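Local coordinates for peroxisomal membrane protein PEX15 (Saccharomyces cerevisiae, PDB 5VXV) that anchors the AAA-ATPase Pex1/Pex6 to the peroxisomal membrane, so that the PEX5 receptor can be extracted from it, at residues S124-F129 against E151-Q156; P183-L188 against V194-A199. All blocks are in the same frame, centred on the assembly; numbering follows the deposited sequence.

How the contacts relate
Both contacts belong to one all-helical piece of the predicted cytoplasmic part of PEX15, and they follow each other along the chain, contact 1 closing before contact 2 opens. Their centres lie about 17 Å apart; contact 1 is buried, about 9 Å from the centre of the chain, and contact 2 lies further out, at about 21 Å. Helix 143-161 connects them: it is one partner of contact 1, while its Val143, Leu146 and Gln147 touch side chains of contact 2. Ser203 OG, on helix 196-217, is hydrogen-bonded to both Glu151 OE2 and Ala199 O, tying the two regions together. Helix 196-217 is thus packed against helix 143-161.

Contact 1 (S124-F129 against E151-Q156); sequences SIMSDF and EIFIFQ
Met126 meets Ile152 and Phe153 where helix 112-136 and helix 143-161 pack as a nearly antiparallel pair of this all-helical domain, their segment axes crossing at -151° and coming no nearer than 11.0 Å. So wide a spacing suits long side chains, and the buried, tighter part of the contact is carried by one selenomethionine. Its chain runs out extended as far as SE and then bends (chi3 72°), which brings the methyl CE against Ile152 CG2 at 3.8 Å; the two side chains cross at about a right angle. The same methyl lies 4.0 Å from Phe153 N; methionine, here as selenomethionine, suits the place because its flexible, unbranched, apolar chain can span the gap between the helices. Ile152 offers a beta-branch for it and also touches Asn95 and Ile102 of helix 91-108. Phe153 works in the opposite direction: with CG anti to the backbone N (chi1 -176°), its long flat ring reaches across the spacing toward helix 112-136 and presents an edge to the root of Met126. On the looser, partly exposed side stands Ser127, a small residue whose OG is hydrogen-bonded to Glu123 O of the preceding turn. It meets the ring only distantly, CB being 4.4 Å from Phe153 CE2. The closer ring contact is at the neighbouring carbon, where Phe153 CD2 lies 4.0 Å from Met126 CB, which sits in the ring plane.

Contact 2 (P183-L188 against V194-A199); sequences PTLKGL and VSIEDA
The carbonyls of Leu185, in helix 181-187, and of Leu188, in the turn after it, receive the first amides of helix 196-217: Ile196 N binds Leu188 O at 2.9 Å, and Glu197 N binds Leu185 O at 3.1 Å. Beside these bonds the apolar side chains close up. Leu185 CD2 packs across Ile196 CG2 at 3.8 Å, while Leu188 and Ile196 lie side by side, Leu188 CB 3.8 Å from Ile196 CD1; branched residues fill this side, which continues onto Val143 and Leu146. Glu197, with CG opposite the backbone N (chi1 177°) and extended beyond it, slants across the methylenes of Lys186, with OE1 3.1 Å from Lys186 CG. The lysine bends at chi3 and its NZ stops 4.4 Å from Glu197 OE1, too far for a salt bridge; a water donates to OE1 and is weakly bound by NZ. OE2 is hydrogen-bonded to Tyr171 and Ser182, and the helix start would probably favour the negative charge. A leucine here would probably leave Tyr171 and Ser182 without their shared carboxylate partner and the water without its acceptor. Serine and aspartate suit the helix start because each carries an acceptor oxygen on a short side chain that can fold back to a backbone N-H: Asp198 N binds Ser195 OG at 3.0 Å, nearly straight at 170°, and Ser195 N returns a 3.0 Å bond to Asp198 OD2. This reciprocal pair is a capping box, with Ser195 as the N-cap of helix 196-217.

Contact 1 (S124-F129 against E151-Q156)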
ATOM      1  N   SER A 124      -9.751   8.176  -2.611  1.00 15.68           N
ATOM      2  CA  SER A 124     -10.233   8.248  -3.987  1.00 17.78           C
ATOM      3  C   SER A 124      -9.337   7.454  -4.927  1.00 17.27           C
ATOM      4  O   SER A 124      -9.828   6.712  -5.784  1.00 16.79           O
ATOM      5  CB  SER A 124     -10.318   9.708  -4.437  1.00 22.79           C
ATOM      6  OG  SER A 124     -11.293  10.411  -3.689  1.00 28.38           O
ATOM      7  N   ILE A 125      -8.018   7.605  -4.785  1.00 15.62           N
ATOM      8  CA  ILE A 125      -7.087   6.869  -5.637  1.00 15.14           C
ATOM      9  C   ILE A 125      -7.319   5.370  -5.501  1.00 13.88           C
ATOM     10  O   ILE A 125      -7.384   4.638  -6.497  1.00 13.48           O
ATOM     11  CB  ILE A 125      -5.636   7.255  -5.294  1.00 16.36           C
ATOM     12  CG1 ILE A 125      -5.335   8.664  -5.812  1.00 18.44           C
ATOM     13  CG2 ILE A 125      -4.642   6.250  -5.880  1.00 16.16           C
ATOM     14  CD1 ILE A 125      -4.054   9.265  -5.272  1.00 20.00           C
HETATM   15  N   MSE A 126      -7.443   4.889  -4.270  1.00 13.88           N
HETATM   16  CA  MSE A 126      -7.575   3.460  -4.033  1.00 13.46           C
HETATM   17  C   MSE A 126      -8.934   2.923  -4.486  1.00 15.43           C
HETATM   18  O   MSE A 126      -9.003   1.862  -5.106  1.00 14.73           O
HETATM   19  CB  MSE A 126      -7.348   3.145  -2.556  1.00 13.32           C
HETATM   20  CG  MSE A 126      -5.903   3.335  -2.123  1.00 13.03           C
HETATM   21 SE   MSE A 126      -5.564   2.665  -0.329  0.75 16.48          SE
HETATM   22  CE  MSE A 126      -5.656   0.751  -0.678  1.00 16.36           C
ATOM     23  N   SER A 127     -10.019   3.645  -4.191  1.00 16.17           N
ATOM     24  CA  SER A 127     -11.333   3.158  -4.601  1.00 16.13           C
ATOM     25  C   SER A 127     -11.484   3.203  -6.118  1.00 15.54           C
ATOM     26  O   SER A 127     -12.066   2.289  -6.713  1.00 15.64           O
ATOM     27  CB  SER A 127     -12.443   3.958  -3.914  1.00 19.35           C
ATOM     28  OG  SER A 127     -12.329   5.342  -4.165  1.00 23.15           O
ATOM     29  N   ASP A 128     -10.959   4.248  -6.763  1.00 14.37           N
ATOM     30  CA  ASP A 128     -10.932   4.262  -8.223  1.00 15.27           C
ATOM     31  C   ASP A 128     -10.167   3.061  -8.764  1.00 15.57           C
ATOM     32  O   ASP A 128     -10.594   2.427  -9.736  1.00 16.28           O
ATOM     33  CB  ASP A 128     -10.305   5.556  -8.743  1.00 16.96           C
ATOM     34  CG  ASP A 128     -11.240   6.750  -8.646  1.00 19.66           C
ATOM     35  OD1 ASP A 128     -12.467   6.557  -8.495  1.00 20.00           O
ATOM     36  OD2 ASP A 128     -10.740   7.890  -8.742  1.00 20.89           O
ATOM     37  N   PHE A 129      -9.027   2.731  -8.150  1.00 13.14           N
ATOM     38  CA  PHE A 129      -8.245   1.610  -8.656  1.00 12.14           C
ATOM     39  C   PHE A 129      -8.960   0.286  -8.430  1.00 13.15           C
ATOM     40  O   PHE A 129      -8.891  -0.613  -9.276  1.00 13.19           O
ATOM     41  CB  PHE A 129      -6.867   1.550  -8.010  1.00 13.12           C
ATOM     42  CG  PHE A 129      -6.126   0.306  -8.369  1.00 15.08           C
ATOM     43  CD1 PHE A 129      -5.547   0.178  -9.619  1.00 15.90           C
ATOM     44  CD2 PHE A 129      -6.069  -0.764  -7.495  1.00 15.74           C
ATOM     45  CE1 PHE A 129      -4.900  -0.976  -9.977  1.00 16.61           C
ATOM     46  CE2 PHE A 129      -5.419  -1.924  -7.850  1.00 14.88           C
ATOM     47  CZ  PHE A 129      -4.838  -2.030  -9.094  1.00 15.82           C
ATOM     48  N   GLU A 151      -8.319  -4.953   2.562  1.00 13.74           N
ATOM     49  CA  GLU A 151      -8.013  -4.847   3.983  1.00 14.24           C
ATOM     50  C   GLU A 151      -7.053  -3.694   4.266  1.00 13.19           C
ATOM     51  O   GLU A 151      -7.115  -3.096   5.344  1.00 14.69           O
ATOM     52  CB  GLU A 151      -7.481  -6.186   4.495  1.00 17.83           C
ATOM     53  CG  GLU A 151      -8.583  -7.248   4.526  1.00 20.27           C
ATOM     54  CD  GLU A 151      -8.203  -8.504   5.280  1.00 25.21           C
ATOM     55  OE1 GLU A 151      -7.036  -8.619   5.709  1.00 28.28           O
ATOM     56  OE2 GLU A 151      -9.083  -9.380   5.442  1.00 22.58           O
ATOM     57  N   ILE A 152      -6.189  -3.335   3.311  1.00 14.66           N
ATOM     58  CA  ILE A 152      -5.426  -2.094   3.450  1.00 13.94           C
ATOM     59  C   ILE A 152      -6.377  -0.907   3.519  1.00 13.25           C
ATOM     60  O   ILE A 152      -6.270  -0.047   4.399  1.00 13.90           O
ATOM     61  CB  ILE A 152      -4.423  -1.932   2.293  1.00 14.14           C
ATOM     62  CG1 ILE A 152      -3.321  -2.988   2.373  1.00 14.86           C
ATOM     63  CG2 ILE A 152      -3.796  -0.534   2.319  1.00 15.04           C
ATOM     64  CD1 ILE A 152      -2.466  -3.072   1.120  1.00 14.56           C
ATOM     65  N   PHE A 153      -7.320  -0.843   2.579  1.00 12.75           N
ATOM     66  CA  PHE A 153      -8.264   0.267   2.545  1.00 13.03           C
ATOM     67  C   PHE A 153      -9.003   0.395   3.872  1.00 13.83           C
ATOM     68  O   PHE A 153      -9.098   1.489   4.439  1.00 13.96           O
ATOM     69  CB  PHE A 153      -9.246   0.071   1.388  1.00 13.55           C
ATOM     70  CG  PHE A 153     -10.203   1.215   1.198  1.00 14.49           C
ATOM     71  CD1 PHE A 153     -11.409   1.244   1.875  1.00 15.26           C
ATOM     72  CD2 PHE A 153      -9.898   2.256   0.336  1.00 16.53           C
ATOM     73  CE1 PHE A 153     -12.293   2.292   1.703  1.00 16.39           C
ATOM     74  CE2 PHE A 153     -10.779   3.307   0.160  1.00 15.59           C
ATOM     75  CZ  PHE A 153     -11.976   3.325   0.845  1.00 16.40           C
ATOM     76  N   ILE A 154      -9.521  -0.718   4.391  1.00 13.89           N
ATOM     77  CA  ILE A 154     -10.335  -0.660   5.602  1.00 13.66           C
ATOM     78  C   ILE A 154      -9.463  -0.433   6.833  1.00 13.40           C
ATOM     79  O   ILE A 154      -9.703   0.492   7.618  1.00 14.63           O
ATOM     80  CB  ILE A 154     -11.184  -1.938   5.736  1.00 14.87           C
ATOM     81  CG1 ILE A 154     -12.201  -2.004   4.592  1.00 19.11           C
ATOM     82  CG2 ILE A 154     -11.895  -1.972   7.088  1.00 17.25           C
ATOM     83  CD1 ILE A 154     -13.025  -3.276   4.548  1.00 23.24           C
ATOM     84  N   PHE A 155      -8.441  -1.271   7.027  1.00 12.98           N
ATOM     85  CA  PHE A 155      -7.730  -1.264   8.302  1.00 13.77           C
ATOM     86  C   PHE A 155      -6.665  -0.173   8.368  1.00 15.24           C
ATOM     87  O   PHE A 155      -6.436   0.404   9.435  1.00 15.93           O
ATOM     88  CB  PHE A 155      -7.099  -2.634   8.562  1.00 14.28           C
ATOM     89  CG  PHE A 155      -8.103  -3.740   8.736  1.00 15.14           C
ATOM     90  CD1 PHE A 155      -9.151  -3.606   9.631  1.00 16.24           C
ATOM     91  CD2 PHE A 155      -8.005  -4.906   7.999  1.00 16.95           C
ATOM     92  CE1 PHE A 155     -10.081  -4.617   9.790  1.00 19.02           C
ATOM     93  CE2 PHE A 155      -8.930  -5.918   8.151  1.00 19.15           C
ATOM     94  CZ  PHE A 155      -9.970  -5.775   9.047  1.00 19.63           C
ATOM     95  N   GLN A 156      -5.991   0.118   7.257  1.00 15.13           N
ATOM     96  CA  GLN A 156      -4.939   1.126   7.294  1.00 14.97           C
ATOM     97  C   GLN A 156      -5.447   2.529   6.991  1.00 15.07           C
ATOM     98  O   GLN A 156      -4.926   3.498   7.556  1.00 18.08           O
ATOM     99  CB  GLN A 156      -3.819   0.760   6.316  1.00 16.54           C
ATOM    100  CG  GLN A 156      -3.159  -0.577   6.621  1.00 21.77           C
ATOM    101  CD  GLN A 156      -1.704  -0.630   6.190  1.00 30.77           C
ATOM    102  OE1 GLN A 156      -1.026   0.395   6.109  1.00 31.28           O
ATOM    103  NE2 GLN A 156      -1.213  -1.834   5.917  1.00 36.34           N
TER

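Contact 2 (P183-L188 against V194-A199)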
ATOM      1  N   PRO A 183     -20.723  -8.092  -5.194  1.00 20.41           N
ATOM      2  CA  PRO A 183     -20.888  -9.239  -6.106  1.00 23.63           C
ATOM      3  C   PRO A 183     -19.578  -9.924  -6.462  1.00 22.12           C
ATOM      4  O   PRO A 183     -19.506 -11.159  -6.449  1.00 22.28           O
ATOM      5  CB  PRO A 183     -21.558  -8.607  -7.334  1.00 25.92           C
ATOM      6  CG  PRO A 183     -22.254  -7.407  -6.816  1.00 25.38           C
ATOM      7  CD  PRO A 183     -21.424  -6.891  -5.682  1.00 22.29           C
ATOM      8  N   THR A 184     -18.540  -9.153  -6.794  1.00 21.21           N
ATOM      9  CA  THR A 184     -17.239  -9.744  -7.092  1.00 22.47           C
ATOM     10  C   THR A 184     -16.696 -10.503  -5.889  1.00 19.64           C
ATOM     11  O   THR A 184     -16.310 -11.672  -6.000  1.00 19.91           O
ATOM     12  CB  THR A 184     -16.253  -8.653  -7.528  1.00 25.69           C
ATOM     13  OG1 THR A 184     -16.619  -8.162  -8.823  1.00 30.25           O
ATOM     14  CG2 THR A 184     -14.818  -9.183  -7.582  1.00 26.28           C
ATOM     15  N   LEU A 185     -16.661  -9.852  -4.724  1.00 17.46           N
ATOM     16  CA  LEU A 185     -16.005 -10.448  -3.565  1.00 15.54           C
ATOM     17  C   LEU A 185     -16.778 -11.643  -3.018  1.00 16.33           C
ATOM     18  O   LEU A 185     -16.173 -12.549  -2.432  1.00 15.78           O
ATOM     19  CB  LEU A 185     -15.811  -9.390  -2.476  1.00 13.90           C
ATOM     20  CG  LEU A 185     -14.957  -8.174  -2.852  1.00 14.46           C
ATOM     21  CD1 LEU A 185     -14.743  -7.282  -1.640  1.00 14.89           C
ATOM     22  CD2 LEU A 185     -13.613  -8.583  -3.447  1.00 16.50           C
ATOM     23  N   LYS A 186     -18.102 -11.670  -3.192  1.00 16.60           N
ATOM     24  CA  LYS A 186     -18.884 -12.826  -2.763  1.00 18.35           C
ATOM     25  C   LYS A 186     -18.729 -14.020  -3.694  1.00 18.06           C
ATOM     26  O   LYS A 186     -18.970 -15.154  -3.268  1.00 19.76           O
ATOM     27  CB  LYS A 186     -20.372 -12.472  -2.669  1.00 20.97           C
ATOM     28  CG  LYS A 186     -20.735 -11.560  -1.510  1.00 23.55           C
ATOM     29  CD  LYS A 186     -22.250 -11.420  -1.370  1.00 28.41           C
ATOM     30  CE  LYS A 186     -22.884 -12.671  -0.772  1.00 35.67           C
ATOM     31  NZ  LYS A 186     -24.339 -12.493  -0.505  1.00 40.63           N
ATOM     32  N   GLY A 187     -18.345 -13.794  -4.949  1.00 19.10           N
ATOM     33  CA  GLY A 187     -18.229 -14.846  -5.931  1.00 21.01           C
ATOM     34  C   GLY A 187     -16.842 -15.418  -6.099  1.00 20.28           C
ATOM     35  O   GLY A 187     -16.664 -16.345  -6.895  1.00 22.73           O
ATOM     36  N   LEU A 188     -15.855 -14.893  -5.379  1.00 17.80           N
ATOM     37  CA  LEU A 188     -14.482 -15.373  -5.426  1.00 17.36           C
ATOM     38  C   LEU A 188     -14.126 -15.982  -4.079  1.00 16.91           C
ATOM     39  O   LEU A 188     -14.478 -15.434  -3.029  1.00 18.04           O
ATOM     40  CB  LEU A 188     -13.520 -14.235  -5.765  1.00 19.06           C
ATOM     41  CG  LEU A 188     -13.762 -13.561  -7.115  1.00 24.29           C
ATOM     42  CD1 LEU A 188     -12.994 -12.255  -7.192  1.00 26.16           C
ATOM     43  CD2 LEU A 188     -13.366 -14.487  -8.253  1.00 28.28           C
ATOM     44  N   VAL A 194     -15.701 -20.118   1.672  1.00 17.33           N
ATOM     45  CA  VAL A 194     -15.143 -18.899   2.261  1.00 16.94           C
ATOM     46  C   VAL A 194     -14.800 -17.955   1.114  1.00 16.44           C
ATOM     47  O   VAL A 194     -13.754 -18.101   0.468  1.00 16.58           O
ATOM     48  CB  VAL A 194     -13.914 -19.175   3.135  1.00 19.88           C
ATOM     49  CG1 VAL A 194     -13.382 -17.873   3.731  1.00 21.44           C
ATOM     50  CG2 VAL A 194     -14.263 -20.158   4.245  1.00 20.65           C
ATOM     51  N   SER A 195     -15.666 -16.975   0.869  1.00 16.06           N
ATOM     52  CA  SER A 195     -15.442 -15.973  -0.159  1.00 17.49           C
ATOM     53  C   SER A 195     -14.540 -14.859   0.373  1.00 16.04           C
ATOM     54  O   SER A 195     -14.267 -14.767   1.574  1.00 15.49           O
ATOM     55  CB  SER A 195     -16.771 -15.387  -0.631  1.00 17.65           C
ATOM     56  OG  SER A 195     -17.338 -14.536   0.359  1.00 16.49           O
ATOM     57  N   ILE A 196     -14.076 -13.996  -0.536  1.00 14.47           N
ATOM     58  CA  ILE A 196     -13.303 -12.835  -0.096  1.00 14.83           C
ATOM     59  C   ILE A 196     -14.140 -11.983   0.847  1.00 13.43           C
ATOM     60  O   ILE A 196     -13.643 -11.481   1.861  1.00 14.37           O
ATOM     61  CB  ILE A 196     -12.800 -12.006  -1.294  1.00 15.38           C
ATOM     62  CG1 ILE A 196     -11.919 -12.852  -2.218  1.00 17.15           C
ATOM     63  CG2 ILE A 196     -12.012 -10.794  -0.787  1.00 16.79           C
ATOM     64  CD1 ILE A 196     -11.409 -12.098  -3.447  1.00 18.10           C
ATOM     65  N   GLU A 197     -15.424 -11.800   0.527  1.00 13.80           N
ATOM     66  CA  GLU A 197     -16.293 -11.033   1.412  1.00 13.99           C
ATOM     67  C   GLU A 197     -16.368 -11.676   2.789  1.00 13.78           C
ATOM     68  O   GLU A 197     -16.251 -10.989   3.811  1.00 13.75           O
ATOM     69  CB  GLU A 197     -17.690 -10.903   0.807  1.00 14.09           C
ATOM     70  CG  GLU A 197     -18.661 -10.165   1.721  1.00 13.97           C
ATOM     71  CD  GLU A 197     -19.903  -9.685   1.002  1.00 16.25           C
ATOM     72  OE1 GLU A 197     -20.999 -10.209   1.290  1.00 19.39           O
ATOM     73  OE2 GLU A 197     -19.780  -8.786   0.146  1.00 15.88           O
ATOM     74  N   ASP A 198     -16.570 -12.997   2.837  1.00 14.36           N
ATOM     75  CA  ASP A 198     -16.588 -13.703   4.114  1.00 16.77           C
ATOM     76  C   ASP A 198     -15.313 -13.426   4.902  1.00 15.85           C
ATOM     77  O   ASP A 198     -15.359 -13.114   6.097  1.00 15.04           O
ATOM     78  CB  ASP A 198     -16.749 -15.209   3.890  1.00 20.32           C
ATOM     79  CG  ASP A 198     -18.058 -15.573   3.214  1.00 22.47           C
ATOM     80  OD1 ASP A 198     -19.041 -14.812   3.347  1.00 22.33           O
ATOM     81  OD2 ASP A 198     -18.102 -16.636   2.552  1.00 21.93           O
ATOM     82  N   ALA A 199     -14.162 -13.528   4.237  1.00 15.15           N
ATOM     83  CA  ALA A 199     -12.887 -13.371   4.928  1.00 15.46           C
ATOM     84  C   ALA A 199     -12.709 -11.953   5.454  1.00 14.42           C
ATOM     85  O   ALA A 199     -12.234 -11.760   6.580  1.00 14.90           O
ATOM     86  CB  ALA A 199     -11.740 -13.742   3.991  1.00 15.52           C
TER
HETATM   87  O   HOH W   1     -23.589  -9.827   1.229  1.00 29.91           O